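Local coordinates for protein beta-N-acetylhexosaminidase (Streptomyces plicatus, PDB 1JAK) that probably hydrolyses terminal beta-linked N-acetylhexosamine residues as a family 20 glycoside hydrolase, using the substrate's own acetamido group in catalysis, at residues V27-A32 with R185-K190; V248-M253 with G317-H322; G311-I316 with T346-H351. All coordinates share one frame; numbering follows the deposited sequence.

Interaction 1 (V27-A32 with R185-K190); sequences VIPAPA and RYKYNK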
loop_
_atom_site.group_PDB
_atom_site.type_symbol
_atom_site.label_atom_id
_atom_site.label_comp_id
_atom_site.label_asym_id
_atom_site.label_seq_id
_atom_site.Cartn_x
_atom_site.Cartn_y
_atom_site.Cartn_z
ATOM N N VAL A 27 12.828 -14.529 -4.037
ATOM C CA VAL A 27 12.085 -13.617 -3.172
ATOM C C VAL A 27 11.411 -12.534 -4.010
ATOM O O VAL A 27 11.828 -12.253 -5.136
ATOM C CB VAL A 27 13.009 -12.933 -2.137
ATOM C CG1 VAL A 27 13.872 -13.968 -1.428
ATOM C CG2 VAL A 27 13.869 -11.906 -2.813
ATOM N N ILE A 28 10.365 -11.933 -3.455
ATOM C CA ILE A 28 9.635 -10.869 -4.136
ATOM C C ILE A 28 9.532 -9.701 -3.166
ATOM O O ILE A 28 9.114 -9.882 -2.025
ATOM C CB ILE A 28 8.201 -11.308 -4.516
ATOM C CG1 ILE A 28 8.245 -12.503 -5.472
ATOM C CG2 ILE A 28 7.458 -10.143 -5.170
ATOM C CD1 ILE A 28 6.878 -13.119 -5.748
ATOM N N PRO A 29 9.920 -8.489 -3.598
ATOM C CA PRO A 29 10.451 -8.118 -4.918
ATOM C C PRO A 29 11.817 -8.739 -5.211
ATOM O O PRO A 29 12.575 -9.062 -4.298
ATOM C CB PRO A 29 10.561 -6.594 -4.834
ATOM C CG PRO A 29 9.507 -6.218 -3.842
ATOM C CD PRO A 29 9.657 -7.287 -2.789
ATOM N N ALA A 30 12.134 -8.897 -6.491
ATOM C CA ALA A 30 13.432 -9.434 -6.876
ATOM C C ALA A 30 14.483 -8.463 -6.331
ATOM O O ALA A 30 14.371 -7.253 -6.521
ATOM C CB ALA A 30 13.531 -9.512 -8.396
ATOM N N PRO A 31 15.507 -8.972 -5.626
ATOM C CA PRO A 31 16.526 -8.057 -5.100
ATOM C C PRO A 31 17.406 -7.513 -6.225
ATOM O O PRO A 31 17.578 -8.164 -7.258
ATOM C CB PRO A 31 17.318 -8.935 -4.127
ATOM C CG PRO A 31 16.336 -9.992 -3.726
ATOM C CD PRO A 31 15.654 -10.311 -5.035
ATOM N N ALA A 32 17.965 -6.325 -6.016
ATOM C CA ALA A 32 18.817 -5.685 -7.013
ATOM C C ALA A 32 20.041 -6.532 -7.348
ATOM O O ALA A 32 20.483 -6.575 -8.498
ATOM C CB ALA A 32 19.250 -4.312 -6.517
ATOM N N ARG A 185 4.985 -7.184 3.908
ATOM C CA ARG A 185 5.771 -8.307 3.405
ATOM C C ARG A 185 6.534 -7.995 2.130
ATOM O O ARG A 185 7.590 -8.571 1.878
ATOM C CB ARG A 185 4.866 -9.507 3.100
ATOM C CG ARG A 185 4.270 -10.207 4.306
ATOM C CD ARG A 185 3.197 -11.198 3.856
ATOM N NE ARG A 185 2.633 -11.935 4.985
ATOM C CZ ARG A 185 3.130 -13.073 5.462
ATOM N NH1 ARG A 185 4.202 -13.622 4.904
ATOM N NH2 ARG A 185 2.565 -13.653 6.514
ATOM N N TYR A 186 6.002 -7.078 1.330
ATOM C CA TYR A 186 6.606 -6.778 0.041
ATOM C C TYR A 186 7.293 -5.428 -0.124
ATOM O O TYR A 186 7.463 -4.932 -1.237
ATOM C CB TYR A 186 5.542 -7.007 -1.036
ATOM C CG TYR A 186 4.891 -8.360 -0.851
ATOM C CD1 TYR A 186 5.621 -9.536 -1.041
ATOM C CD2 TYR A 186 3.591 -8.469 -0.357
ATOM C CE1 TYR A 186 5.079 -10.782 -0.732
ATOM C CE2 TYR A 186 3.038 -9.716 -0.042
ATOM C CZ TYR A 186 3.791 -10.865 -0.228
ATOM O OH TYR A 186 3.273 -12.095 0.117
ATOM N N LYS A 187 7.684 -4.843 1.001
ATOM C CA LYS A 187 8.413 -3.587 1.016
ATOM C C LYS A 187 7.675 -2.338 0.537
ATOM O O LYS A 187 8.303 -1.374 0.104
ATOM C CB LYS A 187 9.734 -3.757 0.247
ATOM C CG LYS A 187 10.605 -4.907 0.782
ATOM C CD LYS A 187 11.970 -4.953 0.095
ATOM C CE LYS A 187 12.858 -6.080 0.636
ATOM N NZ LYS A 187 12.429 -7.438 0.179
ATOM N N TYR A 188 6.347 -2.357 0.600
ATOM C CA TYR A 188 5.574 -1.169 0.244
ATOM C C TYR A 188 5.980 -0.172 1.324
ATOM O O TYR A 188 6.297 -0.584 2.443
ATOM C CB TYR A 188 4.073 -1.445 0.369
ATOM C CG TYR A 188 3.450 -2.117 -0.830
ATOM C CD1 TYR A 188 3.083 -1.374 -1.954
ATOM C CD2 TYR A 188 3.212 -3.492 -0.839
ATOM C CE1 TYR A 188 2.488 -1.986 -3.058
ATOM C CE2 TYR A 188 2.619 -4.114 -1.938
ATOM C CZ TYR A 188 2.259 -3.352 -3.044
ATOM O OH TYR A 188 1.660 -3.952 -4.129
ATOM N N ASN A 189 5.979 1.123 1.019
ATOM C CA ASN A 189 6.357 2.102 2.032
ATOM C C ASN A 189 5.317 3.190 2.275
ATOM O O ASN A 189 5.532 4.105 3.073
ATOM C CB ASN A 189 7.724 2.724 1.703
ATOM C CG ASN A 189 7.721 3.538 0.422
ATOM O OD1 ASN A 189 6.700 3.664 -0.262
ATOM N ND2 ASN A 189 8.877 4.104 0.093
ATOM N N LYS A 190 4.180 3.090 1.592
ATOM C CA LYS A 190 3.117 4.058 1.786
ATOM C C LYS A 190 1.777 3.347 1.839
ATOM O O LYS A 190 1.558 2.369 1.123
ATOM C CB LYS A 190 3.146 5.107 0.670
ATOM C CG LYS A 190 4.363 6.025 0.793
ATOM C CD LYS A 190 4.547 6.936 -0.394
ATOM C CE LYS A 190 5.718 7.891 -0.171
ATOM N NZ LYS A 190 7.046 7.210 -0.081
HETATM O O HOH W 1 9.861 -8.510 0.323
HETATM O O HOH W 2 13.441 -7.256 -2.331
#

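Interaction 2 (V248-M253 with G317-H322); sequences VPEIDM and GGDEAH. With IFG ((2R,3R,4S,5R)-2-acetamido-3,4-dihydroxy-5-hydroxymethyl-piperidine), chain F.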
loop_
_atom_site.group_PDB
_atom_site.type_symbol
_atom_site.label_atom_id
_atom_site.label_comp_id
_atom_site.label_asym_id
_atom_site.label_seq_id
_atom_site.Cartn_x
_atom_site.Cartn_y
_atom_site.Cartn_z
ATOM N N VAL A 248 -0.986 7.971 3.854
ATOM C CA VAL A 248 -1.448 9.024 2.962
ATOM C C VAL A 248 -2.971 8.988 3.031
ATOM O O VAL A 248 -3.614 8.143 2.403
ATOM C CB VAL A 248 -0.996 8.763 1.511
ATOM C CG1 VAL A 248 -1.520 9.860 0.593
ATOM C CG2 VAL A 248 0.526 8.707 1.450
ATOM N N PRO A 249 -3.569 9.893 3.817
ATOM C CA PRO A 249 -5.026 9.923 3.942
ATOM C C PRO A 249 -5.675 10.637 2.769
ATOM O O PRO A 249 -5.096 11.565 2.208
ATOM C CB PRO A 249 -5.232 10.682 5.242
ATOM C CG PRO A 249 -4.159 11.741 5.137
ATOM C CD PRO A 249 -2.952 10.939 4.657
ATOM N N GLU A 250 -6.874 10.199 2.402
ATOM C CA GLU A 250 -7.603 10.831 1.311
ATOM C C GLU A 250 -9.022 11.200 1.713
ATOM O O GLU A 250 -9.757 10.380 2.270
ATOM C CB GLU A 250 -7.695 9.913 0.080
ATOM C CG GLU A 250 -8.393 10.588 -1.128
ATOM C CD GLU A 250 -8.797 9.615 -2.229
ATOM O OE1 GLU A 250 -8.276 8.482 -2.255
ATOM O OE2 GLU A 250 -9.632 9.995 -3.085
ATOM N N ILE A 251 -9.383 12.450 1.443
ATOM C CA ILE A 251 -10.735 12.949 1.653
ATOM C C ILE A 251 -11.066 13.391 0.231
ATOM O O ILE A 251 -10.570 14.414 -0.249
ATOM C CB ILE A 251 -10.790 14.158 2.604
ATOM C CG1 ILE A 251 -10.421 13.719 4.024
ATOM C CG2 ILE A 251 -12.198 14.761 2.586
ATOM C CD1 ILE A 251 -11.352 12.677 4.611
ATOM N N ASP A 252 -11.879 12.593 -0.452
ATOM C CA ASP A 252 -12.230 12.862 -1.844
ATOM C C ASP A 252 -13.130 14.082 -2.035
ATOM O O ASP A 252 -14.131 14.242 -1.337
ATOM C CB ASP A 252 -12.912 11.624 -2.437
ATOM C CG ASP A 252 -12.664 11.472 -3.925
ATOM O OD1 ASP A 252 -12.396 12.491 -4.598
ATOM O OD2 ASP A 252 -12.751 10.327 -4.427
ATOM N N MET A 253 -12.770 14.932 -2.995
ATOM C CA MET A 253 -13.542 16.136 -3.300
ATOM C C MET A 253 -13.230 16.598 -4.724
ATOM O O MET A 253 -12.137 16.354 -5.233
ATOM C CB MET A 253 -13.203 17.245 -2.298
ATOM C CG MET A 253 -11.721 17.557 -2.199
ATOM S SD MET A 253 -11.354 18.793 -0.929
ATOM C CE MET A 253 -11.389 17.766 0.558
ATOM N N GLY A 317 -8.217 13.566 -3.665
ATOM C CA GLY A 317 -9.012 12.883 -4.674
ATOM C C GLY A 317 -9.167 13.640 -5.980
ATOM O O GLY A 317 -8.174 13.956 -6.635
ATOM N N GLY A 318 -10.412 13.910 -6.369
ATOM C CA GLY A 318 -10.663 14.638 -7.606
ATOM C C GLY A 318 -11.183 13.781 -8.746
ATOM O O GLY A 318 -11.401 14.267 -9.858
ATOM N N ASP A 319 -11.397 12.502 -8.462
ATOM C CA ASP A 319 -11.875 11.554 -9.458
ATOM C C ASP A 319 -13.386 11.552 -9.625
ATOM O O ASP A 319 -14.135 11.852 -8.692
ATOM C CB ASP A 319 -11.468 10.139 -9.061
ATOM C CG ASP A 319 -12.098 9.716 -7.743
ATOM O OD1 ASP A 319 -11.858 10.412 -6.737
ATOM O OD2 ASP A 319 -12.840 8.709 -7.710
ATOM N N GLU A 320 -13.817 11.195 -10.827
ATOM C CA GLU A 320 -15.230 11.050 -11.140
ATOM C C GLU A 320 -16.168 12.125 -10.590
ATOM O O GLU A 320 -17.225 11.818 -10.038
ATOM C CB GLU A 320 -15.669 9.654 -10.671
ATOM C CG GLU A 320 -14.763 8.548 -11.225
ATOM C CD GLU A 320 -15.009 7.179 -10.611
ATOM O OE1 GLU A 320 -15.513 7.101 -9.471
ATOM O OE2 GLU A 320 -14.673 6.172 -11.265
ATOM N N ALA A 321 -15.786 13.388 -10.744
ATOM C CA ALA A 321 -16.626 14.489 -10.282
ATOM C C ALA A 321 -17.554 14.809 -11.451
ATOM O O ALA A 321 -17.595 15.937 -11.943
ATOM C CB ALA A 321 -15.762 15.701 -9.937
ATOM N N HIS A 322 -18.301 13.799 -11.881
ATOM C CA HIS A 322 -19.187 13.927 -13.026
ATOM C C HIS A 322 -20.428 14.788 -12.842
ATOM O O HIS A 322 -21.128 15.089 -13.812
ATOM C CB HIS A 322 -19.551 12.531 -13.522
ATOM C CG HIS A 322 -18.352 11.693 -13.844
ATOM N ND1 HIS A 322 -17.252 12.202 -14.501
ATOM C CD2 HIS A 322 -18.076 10.391 -13.600
ATOM C CE1 HIS A 322 -16.349 11.248 -14.647
ATOM N NE2 HIS A 322 -16.825 10.141 -14.109
HETATM N N1 IFG F . -13.319 4.242 -9.745
HETATM C C2 IFG F . -13.472 5.020 -8.488
HETATM C C3 IFG F . -13.360 4.184 -7.150
HETATM C C4 IFG F . -14.017 2.790 -7.230
HETATM C C5 IFG F . -13.472 2.067 -8.463
HETATM C C6 IFG F . -13.982 0.644 -8.669
HETATM C C7 IFG F . -11.161 5.842 -8.689
HETATM C C8 IFG F . -10.065 6.875 -8.650
HETATM C C9 IFG F . -13.738 2.832 -9.766
HETATM N N2 IFG F . -12.480 6.118 -8.463
HETATM O O7 IFG F . -10.819 4.698 -8.955
HETATM O O3 IFG F . -13.943 4.922 -6.084
HETATM O O4 IFG F . -15.427 2.956 -7.372
HETATM O O6 IFG F . -13.093 -0.113 -9.483
HETATM O O HOH W 3 -13.854 13.863 -6.727
#

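Interaction 3 (G311-I316 with T346-H351); sequences GRYLHI and TVVGWH. With IFG ((2R,3R,4S,5R)-2-acetamido-3,4-dihydroxy-5-hydroxymethyl-piperidine), chain F.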
loop_
_atom_site.group_PDB
_atom_site.type_symbol
_atom_site.label_atom_id
_atom_site.label_comp_id
_atom_site.label_asym_id
_atom_site.label_seq_id
_atom_site.Cartn_x
_atom_site.Cartn_y
_atom_site.Cartn_z
ATOM N N GLY A 311 2.754 12.286 8.129
ATOM C CA GLY A 311 3.287 12.089 6.792
ATOM C C GLY A 311 3.331 13.382 5.999
ATOM O O GLY A 311 2.731 14.377 6.390
ATOM N N ARG A 312 4.029 13.359 4.869
ATOM C CA ARG A 312 4.191 14.544 4.026
ATOM C C ARG A 312 3.038 14.861 3.090
ATOM O O ARG A 312 2.901 16.003 2.636
ATOM C CB ARG A 312 5.444 14.387 3.162
ATOM C CG ARG A 312 6.745 14.292 3.933
ATOM C CD ARG A 312 7.845 13.738 3.044
ATOM N NE ARG A 312 7.678 12.307 2.797
ATOM C CZ ARG A 312 8.470 11.588 2.009
ATOM N NH1 ARG A 312 9.487 12.167 1.383
ATOM N NH2 ARG A 312 8.257 10.287 1.857
ATOM N N TYR A 313 2.203 13.864 2.820
ATOM C CA TYR A 313 1.122 14.014 1.848
ATOM C C TYR A 313 -0.318 14.016 2.334
ATOM O O TYR A 313 -0.648 13.441 3.370
ATOM C CB TYR A 313 1.277 12.908 0.802
ATOM C CG TYR A 313 2.707 12.709 0.363
ATOM C CD1 TYR A 313 3.286 13.551 -0.584
ATOM C CD2 TYR A 313 3.502 11.714 0.937
ATOM C CE1 TYR A 313 4.621 13.413 -0.947
ATOM C CE2 TYR A 313 4.843 11.566 0.577
ATOM C CZ TYR A 313 5.394 12.423 -0.365
ATOM O OH TYR A 313 6.720 12.298 -0.715
ATOM N N LEU A 314 -1.175 14.661 1.547
ATOM C CA LEU A 314 -2.603 14.723 1.831
ATOM C C LEU A 314 -3.279 14.592 0.469
ATOM O O LEU A 314 -3.081 15.428 -0.411
ATOM C CB LEU A 314 -2.963 16.055 2.494
ATOM C CG LEU A 314 -4.339 16.175 3.155
ATOM C CD1 LEU A 314 -5.442 16.155 2.111
ATOM C CD2 LEU A 314 -4.509 15.050 4.155
ATOM N N HIS A 315 -4.056 13.525 0.303
ATOM C CA HIS A 315 -4.752 13.218 -0.949
ATOM C C HIS A 315 -6.143 13.860 -0.951
ATOM O O HIS A 315 -6.936 13.616 -0.041
ATOM C CB HIS A 315 -4.877 11.688 -1.063
ATOM C CG HIS A 315 -4.951 11.163 -2.466
ATOM N ND1 HIS A 315 -5.887 11.593 -3.383
ATOM C CD2 HIS A 315 -4.250 10.178 -3.080
ATOM C CE1 HIS A 315 -5.761 10.895 -4.499
ATOM N NE2 HIS A 315 -4.775 10.029 -4.340
ATOM N N ILE A 316 -6.441 14.681 -1.959
ATOM C CA ILE A 316 -7.756 15.319 -2.037
ATOM C C ILE A 316 -8.650 14.697 -3.111
ATOM O O ILE A 316 -9.715 15.225 -3.425
ATOM C CB ILE A 316 -7.649 16.852 -2.280
ATOM C CG1 ILE A 316 -6.921 17.142 -3.593
ATOM C CG2 ILE A 316 -6.937 17.511 -1.104
ATOM C CD1 ILE A 316 -6.856 18.623 -3.940
ATOM N N THR A 346 1.838 18.197 1.263
ATOM C CA THR A 346 1.988 18.128 -0.185
ATOM C C THR A 346 0.732 17.483 -0.748
ATOM O O THR A 346 0.375 16.370 -0.368
ATOM C CB THR A 346 3.211 17.277 -0.571
ATOM O OG1 THR A 346 4.404 17.931 -0.117
ATOM C CG2 THR A 346 3.278 17.079 -2.084
ATOM N N VAL A 347 0.069 18.173 -1.664
ATOM C CA VAL A 347 -1.160 17.644 -2.233
ATOM C C VAL A 347 -0.962 16.522 -3.247
ATOM O O VAL A 347 -0.005 16.512 -4.024
ATOM C CB VAL A 347 -1.996 18.776 -2.889
ATOM C CG1 VAL A 347 -1.209 19.421 -4.008
ATOM C CG2 VAL A 347 -3.318 18.217 -3.412
ATOM N N VAL A 348 -1.877 15.560 -3.198
ATOM C CA VAL A 348 -1.891 14.439 -4.124
ATOM C C VAL A 348 -3.340 14.368 -4.583
ATOM O O VAL A 348 -4.252 14.638 -3.804
ATOM C CB VAL A 348 -1.550 13.097 -3.444
ATOM C CG1 VAL A 348 -1.539 11.983 -4.488
ATOM C CG2 VAL A 348 -0.199 13.185 -2.741
ATOM N N GLY A 349 -3.550 14.031 -5.847
ATOM C CA GLY A 349 -4.904 13.908 -6.352
ATOM C C GLY A 349 -4.924 12.876 -7.455
ATOM O O GLY A 349 -3.868 12.495 -7.957
ATOM N N TRP A 350 -6.105 12.390 -7.823
ATOM C CA TRP A 350 -6.182 11.432 -8.918
ATOM C C TRP A 350 -5.803 12.238 -10.159
ATOM O O TRP A 350 -5.833 13.471 -10.116
ATOM C CB TRP A 350 -7.589 10.841 -9.010
ATOM C CG TRP A 350 -7.919 10.013 -7.792
ATOM C CD1 TRP A 350 -8.699 10.380 -6.735
ATOM C CD2 TRP A 350 -7.428 8.699 -7.492
ATOM N NE1 TRP A 350 -8.725 9.378 -5.790
ATOM C CE2 TRP A 350 -7.954 8.334 -6.232
ATOM C CE3 TRP A 350 -6.598 7.792 -8.167
ATOM C CZ2 TRP A 350 -7.676 7.098 -5.628
ATOM C CZ3 TRP A 350 -6.322 6.559 -7.568
ATOM C CH2 TRP A 350 -6.862 6.227 -6.309
ATOM N N HIS A 351 -5.451 11.576 -11.259
ATOM C CA HIS A 351 -4.991 12.329 -12.424
ATOM C C HIS A 351 -5.945 13.337 -13.048
ATOM O O HIS A 351 -5.530 14.118 -13.899
ATOM C CB HIS A 351 -4.416 11.399 -13.509
ATOM C CG HIS A 351 -5.445 10.640 -14.282
ATOM N ND1 HIS A 351 -5.898 9.394 -13.902
ATOM C CD2 HIS A 351 -6.090 10.939 -15.435
ATOM C CE1 HIS A 351 -6.773 8.957 -14.789
ATOM N NE2 HIS A 351 -6.908 9.876 -15.730
HETATM N N1 IFG F . -13.319 4.242 -9.745
HETATM C C2 IFG F . -13.472 5.020 -8.488
HETATM C C3 IFG F . -13.360 4.184 -7.150
HETATM C C4 IFG F . -14.017 2.790 -7.230
HETATM C C5 IFG F . -13.472 2.067 -8.463
HETATM C C6 IFG F . -13.982 0.644 -8.669
HETATM C C7 IFG F . -11.161 5.842 -8.689
HETATM C C8 IFG F . -10.065 6.875 -8.650
HETATM C C9 IFG F . -13.738 2.832 -9.766
HETATM N N2 IFG F . -12.480 6.118 -8.463
HETATM O O7 IFG F . -10.819 4.698 -8.955
HETATM O O3 IFG F . -13.943 4.922 -6.084
HETATM O O4 IFG F . -15.427 2.956 -7.372
HETATM O O6 IFG F . -13.093 -0.113 -9.483
#

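Interaction 1 (V27-A32 with R185-K190)
At the junction between the N-terminal domain and the catalytic alpha/beta barrel, Ile-28 and Pro-29 meet Tyr-186 and Lys-187. The loop 27-32 leads into strand 33-36. The loop 185-190 leads from helix 173-184 into barrel strand 190-194. No direct hydrogen bond joins the two loops. The peptide bond before Pro-29 is cis. The proline ring rests on the backbone of Tyr-186, with Pro-29 CG 3.6 Å from Tyr-186 O. Ile-28 O lies at the edge of the Tyr-186 ring, near its plane, 3.6 Å from Tyr-186 CD1. One face of this ring is covered by Arg-185 CB.

The polar part is built on Lys-187. Its chain runs extended and then bends at the last torsion (chi4 74°), which brings NZ beside the proline, 4.1 Å from Pro-29 CD. One water accepts from Lys-187 NZ and donates to Ile-28 O and Arg-185 O. A second water accepts from Lys-187 NZ at 2.7 Å and donates to Pro-29 O at 2.8 Å. The buried ammonium thus reaches both loops through water. It also bonds Thr-125 OG1 on helix 116-129. Tyr-186 packs on Ala-470 of helix 465-474, Pro-29 on Trp-474 of the same helix, and Ile-28 on helix 482-490.

Interaction 2 (V248-M253 with G317-H322)
Asp-252 and Asp-319 meet at the C-terminal mouth of the TIM barrel, where the loop after strand 246-250 packs on the loop after strand 313-315. The tight part centres on Gly-317 and Gly-318. Asp-252 OD1 and Glu-250 OE2 both lie against Gly-317 CA, each 3.4 Å from it. The positive phi of Gly-317 suits glycine, and a side chain there would run into both carboxylates. Gly-318 N donates to Asp-252 OD1 at 3.0 Å with an N-H...O angle of 162°. The donor comes from the syn side, tilted out of the carboxylate plane. Asp-252 OD2 lies 2.5 Å from Asp-319 OD1, and the two carboxylate planes are nearly coplanar, 27° apart. Glu-250 is held from its other side, where OE1 bonds His-192 and His-194.

The other side is looser. A water donates to Asp-252 OD1 and to Asp-319 O and bridges the two loops. The chain then runs out through partly exposed Ala-321 to exposed His-322.

With an alanine in place of Asp-252, the Gly-318 N-H would probably lose its acceptor, and the Asp-319 carboxylate would be freer to turn. That matters because Asp-319 and Glu-320 are among the residues that hold the inhibitor, consistent with the Asp-Glu pair of family 20 substrate-assisted catalysis. Asp-319 CG sits between the backbone N and the carbonyl carbon (chi1 63°); the carboxylate turns OD1 to Asp-252 and OD2 to the ligand. Glu-320 OE2 accepts from IFG N1 at 2.8 Å. Asp-319 OD2 accepts the acetamido N-H of IFG N2 at 2.7 Å.

Interaction 3 (G311-I316 with T346-H351)
Strands 313-315 and 346-350 run parallel, pairing Tyr-313 with Thr-346 and His-315 with Val-348, their axes 4.6 Å apart at closest approach and 32° apart in direction. They are neighbours in the TIM barrel, joined through helix 326-342 as a beta-alpha-beta unit. Four backbone hydrogen bonds zip them together. Thr-346 N donates to Arg-312 O, and Leu-314 N to Thr-346 O. Val-348 N then donates to Leu-314 O, and Ile-316 N to Val-348 O at 2.9 Å.

Leu-314 and Val-347 point to the sheet face covered by Val-340 of helix 326-342. There Ile-316 CD1 meets Val-347 CG2 at 3.6 Å. Tyr-313, His-315, Thr-346 and Val-348 point to the other face. The Tyr-313 side chain lies alongside that of Thr-346, with CD1 3.7 Å from Thr-346 CB. Val-348 CG1 makes a CH-pi contact over one face of the His-315 ring.

His-315 has CG opposite its backbone N (chi1 -153°), which carries the ring toward Trp-350. The rings form an edge-to-face pair, the edge of His-315 toward the face of the five-membered ring of Trp-350, with centroids 4.7 Å apart and planes at 51°. His-315 ND1 bonds Gly-317 N and NE2 bonds Gln-365, two bonds that fix the ring's rotation. Trp-350 NE1 bonds Glu-250 OE2. On the opposite indole face lies the acetamido methyl of the inhibitor, IFG C8, 3.4 Å from Trp-350 CD2.

Overall arrangement
All three contacts are mainly buried. Interactions 2 and 3 lie in the catalytic barrel with centres about 10 Å apart, and both touch the inhibitor. Strand 313-315 lies between strands 246-250 and 346-350, and the loop that follows it packs in interaction 2. Gly-317 O and Trp-350 N probably hydrogen-bond across the two. Interaction 3 is regular strand pairing with apolar and aromatic packing. Interaction 2 is loop chemistry at the barrel mouth, rich in carboxylates and glycines. Interaction 1 lies about 23 Å from interaction 3 between centres, at a domain junction, and combines proline and tyrosine packing with water bridges from one lysine. It still meets interaction 3 where Lys-190 CE packs on Tyr-313 CE2.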